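Local coordinates for translation initiation factor 4E (Ascaris suum, PDB 3M94), which binds the 5' cap of messenger RNA, here a trimethylguanosine (m2,2,7G) cap analogue, and probably recruits capped messages for translation initiation, at residues A[37-49]-A[92-104]. Residues are numbered along the deposited sequence; the frame is centred on the assembly and turned at random.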
loop_
_atom_site.group_PDB
_atom_site.type_symbol
_atom_site.label_atom_id
_atom_site.label_comp_id
_atom_site.label_asym_id
_atom_site.label_seq_id
_atom_site.Cartn_x
_atom_site.Cartn_y
_atom_site.Cartn_z
ATOM N N ASP A 37 16.698 -6.587 5.627
ATOM C CA ASP A 37 16.905 -5.312 4.966
ATOM C C ASP A 37 15.619 -4.464 5.019
ATOM O O ASP A 37 15.700 -3.241 5.179
ATOM C CB ASP A 37 17.392 -5.519 3.528
ATOM C CG ASP A 37 18.766 -6.199 3.464
ATOM O OD1 ASP A 37 19.643 -5.859 4.293
ATOM O OD2 ASP A 37 18.959 -7.094 2.601
ATOM N N PHE A 38 14.446 -5.101 4.874
ATOM C CA PHE A 38 13.169 -4.410 5.102
ATOM C C PHE A 38 13.155 -3.667 6.441
ATOM O O PHE A 38 12.835 -2.469 6.491
ATOM C CB PHE A 38 11.935 -5.341 5.027
ATOM C CG PHE A 38 10.692 -4.711 5.615
ATOM C CD1 PHE A 38 10.037 -3.670 4.944
ATOM C CD2 PHE A 38 10.220 -5.100 6.861
ATOM C CE1 PHE A 38 8.908 -3.040 5.518
ATOM C CE2 PHE A 38 9.096 -4.483 7.434
ATOM C CZ PHE A 38 8.448 -3.446 6.759
ATOM N N TRP A 39 13.497 -4.376 7.515
ATOM C CA TRP A 39 13.510 -3.761 8.844
ATOM C C TRP A 39 14.546 -2.634 9.023
ATOM O O TRP A 39 14.236 -1.617 9.650
ATOM C CB TRP A 39 13.643 -4.814 9.947
ATOM C CG TRP A 39 12.388 -5.622 10.164
ATOM C CD1 TRP A 39 12.269 -6.983 10.094
ATOM C CD2 TRP A 39 11.074 -5.121 10.489
ATOM N NE1 TRP A 39 10.974 -7.358 10.340
ATOM C CE2 TRP A 39 10.219 -6.241 10.592
ATOM C CE3 TRP A 39 10.542 -3.839 10.700
ATOM C CZ2 TRP A 39 8.856 -6.121 10.902
ATOM C CZ3 TRP A 39 9.181 -3.719 10.999
ATOM C CH2 TRP A 39 8.360 -4.852 11.099
ATOM N N SER A 40 15.754 -2.799 8.464
ATOM C CA SER A 40 16.786 -1.753 8.516
ATOM C C SER A 40 16.314 -0.471 7.867
ATOM O O SER A 40 16.696 0.625 8.294
ATOM C CB SER A 40 18.078 -2.168 7.805
ATOM O OG SER A 40 18.576 -3.361 8.359
ATOM N N LEU A 41 15.519 -0.608 6.810
ATOM C CA LEU A 41 14.888 0.537 6.183
ATOM C C LEU A 41 13.819 1.101 7.087
ATOM O O LEU A 41 13.844 2.272 7.462
ATOM C CB LEU A 41 14.221 0.114 4.882
ATOM C CG LEU A 41 14.996 0.238 3.594
ATOM C CD1 LEU A 41 14.010 0.025 2.439
ATOM C CD2 LEU A 41 15.638 1.631 3.539
ATOM N N TYR A 42 12.859 0.256 7.431
ATOM C CA TYR A 42 11.711 0.725 8.168
ATOM C C TYR A 42 12.069 1.371 9.505
ATOM O O TYR A 42 11.486 2.390 9.870
ATOM C CB TYR A 42 10.653 -0.378 8.319
ATOM C CG TYR A 42 9.372 0.182 8.880
ATOM C CD1 TYR A 42 8.389 0.719 8.040
ATOM C CD2 TYR A 42 9.163 0.220 10.257
ATOM C CE1 TYR A 42 7.202 1.259 8.576
ATOM C CE2 TYR A 42 7.993 0.743 10.797
ATOM C CZ TYR A 42 7.023 1.260 9.955
ATOM O OH TYR A 42 5.875 1.774 10.511
ATOM N N ASN A 43 13.038 0.797 10.212
ATOM C CA ASN A 43 13.449 1.289 11.519
ATOM C C ASN A 43 14.121 2.666 11.542
ATOM O O ASN A 43 14.184 3.306 12.591
ATOM C CB ASN A 43 14.397 0.287 12.168
ATOM C CG ASN A 43 13.675 -0.938 12.683
ATOM O OD1 ASN A 43 12.452 -0.939 12.809
ATOM N ND2 ASN A 43 14.427 -1.990 12.972
ATOM N N HIS A 44 14.672 3.088 10.403
ATOM C CA HIS A 44 15.438 4.324 10.359
ATOM C C HIS A 44 14.764 5.452 9.584
ATOM O O HIS A 44 15.225 6.597 9.646
ATOM C CB HIS A 44 16.837 4.025 9.823
ATOM C CG HIS A 44 17.629 3.151 10.739
ATOM N ND1 HIS A 44 17.732 1.786 10.562
ATOM C CD2 HIS A 44 18.301 3.437 11.880
ATOM C CE1 HIS A 44 18.458 1.275 11.543
ATOM N NE2 HIS A 44 18.820 2.254 12.351
ATOM N N ILE A 45 13.700 5.127 8.838
ATOM C CA ILE A 45 12.949 6.147 8.091
ATOM C C ILE A 45 11.800 6.693 8.944
ATOM O O ILE A 45 11.305 6.022 9.850
ATOM C CB ILE A 45 12.392 5.659 6.712
ATOM C CG1 ILE A 45 11.248 4.650 6.933
ATOM C CG2 ILE A 45 13.508 5.085 5.833
ATOM C CD1 ILE A 45 10.722 3.993 5.672
ATOM N N GLN A 46 11.356 7.897 8.616
ATOM C CA GLN A 46 10.337 8.585 9.406
ATOM C C GLN A 46 8.983 7.874 9.351
ATOM O O GLN A 46 8.572 7.383 8.304
ATOM C CB GLN A 46 10.196 10.014 8.889
ATOM C CG GLN A 46 9.402 10.942 9.773
ATOM C CD GLN A 46 9.405 12.376 9.261
ATOM O OE1 GLN A 46 9.887 12.663 8.155
ATOM N NE2 GLN A 46 8.859 13.287 10.068
ATOM N N ALA A 47 8.290 7.842 10.489
ATOM C CA ALA A 47 6.952 7.254 10.577
ATOM C C ALA A 47 6.022 8.019 9.631
ATOM O O ALA A 47 6.202 9.235 9.413
ATOM C CB ALA A 47 6.443 7.314 12.014
ATOM N N ALA A 48 5.060 7.304 9.044
ATOM C CA ALA A 48 4.104 7.927 8.133
ATOM C C ALA A 48 3.428 9.120 8.813
ATOM O O ALA A 48 3.336 10.205 8.227
ATOM C CB ALA A 48 3.060 6.906 7.666
ATOM N N SER A 49 3.009 8.918 10.061
ATOM C CA SER A 49 2.275 9.927 10.836
ATOM C C SER A 49 3.077 11.198 11.023
ATOM O O SER A 49 2.500 12.253 11.245
ATOM C CB SER A 49 1.861 9.375 12.202
ATOM O OG SER A 49 2.976 8.833 12.896
ATOM N N LEU A 92 -2.814 5.381 11.708
ATOM C CA LEU A 92 -2.020 5.585 10.486
ATOM C C LEU A 92 -0.783 4.652 10.363
ATOM O O LEU A 92 -0.694 3.860 9.412
ATOM C CB LEU A 92 -1.643 7.052 10.273
ATOM C CG LEU A 92 -1.037 7.302 8.885
ATOM C CD1 LEU A 92 -2.048 6.905 7.789
ATOM C CD2 LEU A 92 -0.579 8.737 8.709
ATOM N N ASP A 93 0.131 4.726 11.331
ATOM C CA ASP A 93 1.350 3.895 11.308
ATOM C C ASP A 93 1.078 2.398 11.416
ATOM O O ASP A 93 1.752 1.598 10.761
ATOM C CB ASP A 93 2.336 4.319 12.396
ATOM C CG ASP A 93 2.820 5.739 12.217
ATOM O OD1 ASP A 93 2.727 6.276 11.088
ATOM O OD2 ASP A 93 3.273 6.327 13.223
ATOM N N HIS A 94 0.100 2.031 12.238
ATOM C CA HIS A 94 -0.312 0.637 12.385
ATOM C C HIS A 94 -0.840 0.083 11.056
ATOM O O HIS A 94 -0.391 -0.960 10.602
ATOM C CB HIS A 94 -1.363 0.511 13.492
ATOM C CG HIS A 94 -1.805 -0.895 13.756
ATOM N ND1 HIS A 94 -1.086 -1.765 14.550
ATOM C CD2 HIS A 94 -2.908 -1.575 13.355
ATOM C CE1 HIS A 94 -1.716 -2.926 14.610
ATOM N NE2 HIS A 94 -2.823 -2.840 13.892
ATOM N N TYR A 95 -1.785 0.793 10.438
ATOM C CA TYR A 95 -2.332 0.398 9.140
ATOM C C TYR A 95 -1.235 0.204 8.084
ATOM O O TYR A 95 -1.190 -0.829 7.422
ATOM C CB TYR A 95 -3.362 1.423 8.656
ATOM C CG TYR A 95 -4.774 1.276 9.226
ATOM C CD1 TYR A 95 -5.805 2.101 8.772
ATOM C CD2 TYR A 95 -5.085 0.308 10.195
ATOM C CE1 TYR A 95 -7.121 1.982 9.270
ATOM C CE2 TYR A 95 -6.403 0.174 10.698
ATOM C CZ TYR A 95 -7.412 1.027 10.232
ATOM O OH TYR A 95 -8.709 0.917 10.704
ATOM N N TRP A 96 -0.362 1.204 7.939
ATOM C CA TRP A 96 0.736 1.173 6.966
ATOM C C TRP A 96 1.689 -0.001 7.183
ATOM O O TRP A 96 1.944 -0.759 6.259
ATOM C CB TRP A 96 1.495 2.502 6.980
ATOM C CG TRP A 96 2.668 2.604 6.023
ATOM C CD1 TRP A 96 3.938 2.903 6.351
ATOM C CD2 TRP A 96 2.643 2.444 4.591
ATOM N NE1 TRP A 96 4.722 2.944 5.220
ATOM C CE2 TRP A 96 3.946 2.673 4.126
ATOM C CE3 TRP A 96 1.636 2.130 3.659
ATOM C CZ2 TRP A 96 4.295 2.581 2.764
ATOM C CZ3 TRP A 96 1.970 2.070 2.306
ATOM C CH2 TRP A 96 3.294 2.292 1.872
ATOM N N LEU A 97 2.198 -0.167 8.399
ATOM C CA LEU A 97 3.123 -1.263 8.695
ATOM C C LEU A 97 2.471 -2.643 8.509
ATOM O O LEU A 97 3.079 -3.524 7.899
ATOM C CB LEU A 97 3.721 -1.141 10.107
ATOM C CG LEU A 97 4.728 -2.238 10.517
ATOM C CD1 LEU A 97 5.903 -2.416 9.485
ATOM C CD2 LEU A 97 5.287 -1.964 11.912
ATOM N N GLU A 98 1.249 -2.836 9.023
ATOM C CA GLU A 98 0.522 -4.093 8.765
ATOM C C GLU A 98 0.380 -4.397 7.264
ATOM O O GLU A 98 0.540 -5.541 6.842
ATOM C CB GLU A 98 -0.876 -4.087 9.407
ATOM C CG GLU A 98 -0.897 -4.019 10.945
ATOM C CD GLU A 98 -0.183 -5.185 11.620
ATOM O OE1 GLU A 98 -0.301 -6.325 11.143
ATOM O OE2 GLU A 98 0.493 -4.967 12.643
ATOM N N LEU A 99 0.075 -3.379 6.461
ATOM C CA LEU A 99 -0.037 -3.592 5.019
ATOM C C LEU A 99 1.303 -3.990 4.388
ATOM O O LEU A 99 1.345 -4.888 3.552
ATOM C CB LEU A 99 -0.644 -2.369 4.318
ATOM C CG LEU A 99 -0.884 -2.478 2.816
ATOM C CD1 LEU A 99 -1.680 -3.740 2.458
ATOM C CD2 LEU A 99 -1.624 -1.228 2.330
ATOM N N LEU A 100 2.392 -3.344 4.803
ATOM C CA LEU A 100 3.714 -3.691 4.296
ATOM C C LEU A 100 4.085 -5.145 4.646
ATOM O O LEU A 100 4.582 -5.887 3.792
ATOM C CB LEU A 100 4.784 -2.738 4.847
ATOM C CG LEU A 100 4.687 -1.249 4.455
ATOM C CD1 LEU A 100 5.906 -0.514 4.909
ATOM C CD2 LEU A 100 4.446 -1.002 2.949
ATOM N N MET A 101 3.863 -5.539 5.891
ATOM C CA MET A 101 4.161 -6.916 6.311
ATOM C C MET A 101 3.311 -7.943 5.548
ATOM O O MET A 101 3.817 -9.003 5.162
ATOM C CB MET A 101 3.969 -7.076 7.811
ATOM C CG MET A 101 5.041 -6.349 8.603
ATOM S SD MET A 101 5.025 -6.776 10.338
ATOM C CE MET A 101 3.442 -6.103 10.854
ATOM N N ALA A 102 2.037 -7.609 5.333
ATOM C CA ALA A 102 1.119 -8.494 4.598
ATOM C C ALA A 102 1.601 -8.666 3.161
ATOM O O ALA A 102 1.644 -9.775 2.678
ATOM C CB ALA A 102 -0.317 -7.975 4.643
ATOM N N ILE A 103 2.026 -7.586 2.505
ATOM C CA ILE A 103 2.529 -7.727 1.142
ATOM C C ILE A 103 3.889 -8.415 0.979
ATOM O O ILE A 103 3.982 -9.355 0.194
ATOM C CB ILE A 103 2.406 -6.446 0.260
ATOM C CG1 ILE A 103 3.464 -5.395 0.599
ATOM C CG2 ILE A 103 0.954 -5.905 0.293
ATOM C CD1 ILE A 103 3.332 -4.081 -0.249
ATOM N N ILE A 104 4.929 -7.965 1.696
ATOM C CA ILE A 104 6.238 -8.609 1.579
ATOM C C ILE A 104 6.231 -10.074 2.059
ATOM O O ILE A 104 7.006 -10.894 1.582
ATOM C CB ILE A 104 7.352 -7.808 2.271
ATOM C CG1 ILE A 104 7.249 -7.905 3.807
ATOM C CG2 ILE A 104 7.349 -6.325 1.758
ATOM C CD1 ILE A 104 8.411 -7.204 4.512
#
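Tyr42 lays its ring against Leu97, whose CD1 sits over the centre of one face in a CH-pi contact, 3.9 Å from the Tyr42 ring centroid and 11° off its normal. Leu97 CD1 also reaches Trp39 CH2 at 3.8 Å and meets Phe38 at its ring edge, so a single leucine branch joins three aromatic side chains. Phe38 also takes Leu100 CD1 at its edge, while CD1 of Ile104 stands over one face, 3.6 Å from Phe38 CG. Met101 SD lies at the edge of the Trp39 six-membered ring, 3.9 Å from CH2, a Met-aromatic contact.

Farther along, Asp93 grips Ser49 twice: Asp93 OD1 accepts a hydrogen bond from Ser49 N (2.8 Å) through the syn lone pair, and its OD2 takes a short bond from Ser49 OG (2.5 Å), arriving on the syn side but 23° out of the carboxylate plane. With chi1 of 53°, Ser49 OG is set between its own backbone N and carbonyl carbon, bringing hydroxyl and amide to one carboxylate. Ser49 O is bonded in turn by Arg88, and Leu92 CD2 packs on Ser49 CA.

The helical segments 37-42 and 92-104 run nearly antiparallel, their axes 12.6 Å apart at closest approach, and long aromatic side chains bridge that separation. Trp39 NE1 donates to the backbone of the bound peptide, which also packs on Met101, as in the dorsal binding surface of eIF4E. The chemistry thus divides: apolar packing braces the peptide-binding tryptophan, whereas two hydrogen bonds tie Ser49, beyond helix 35-42, to helix 88-104.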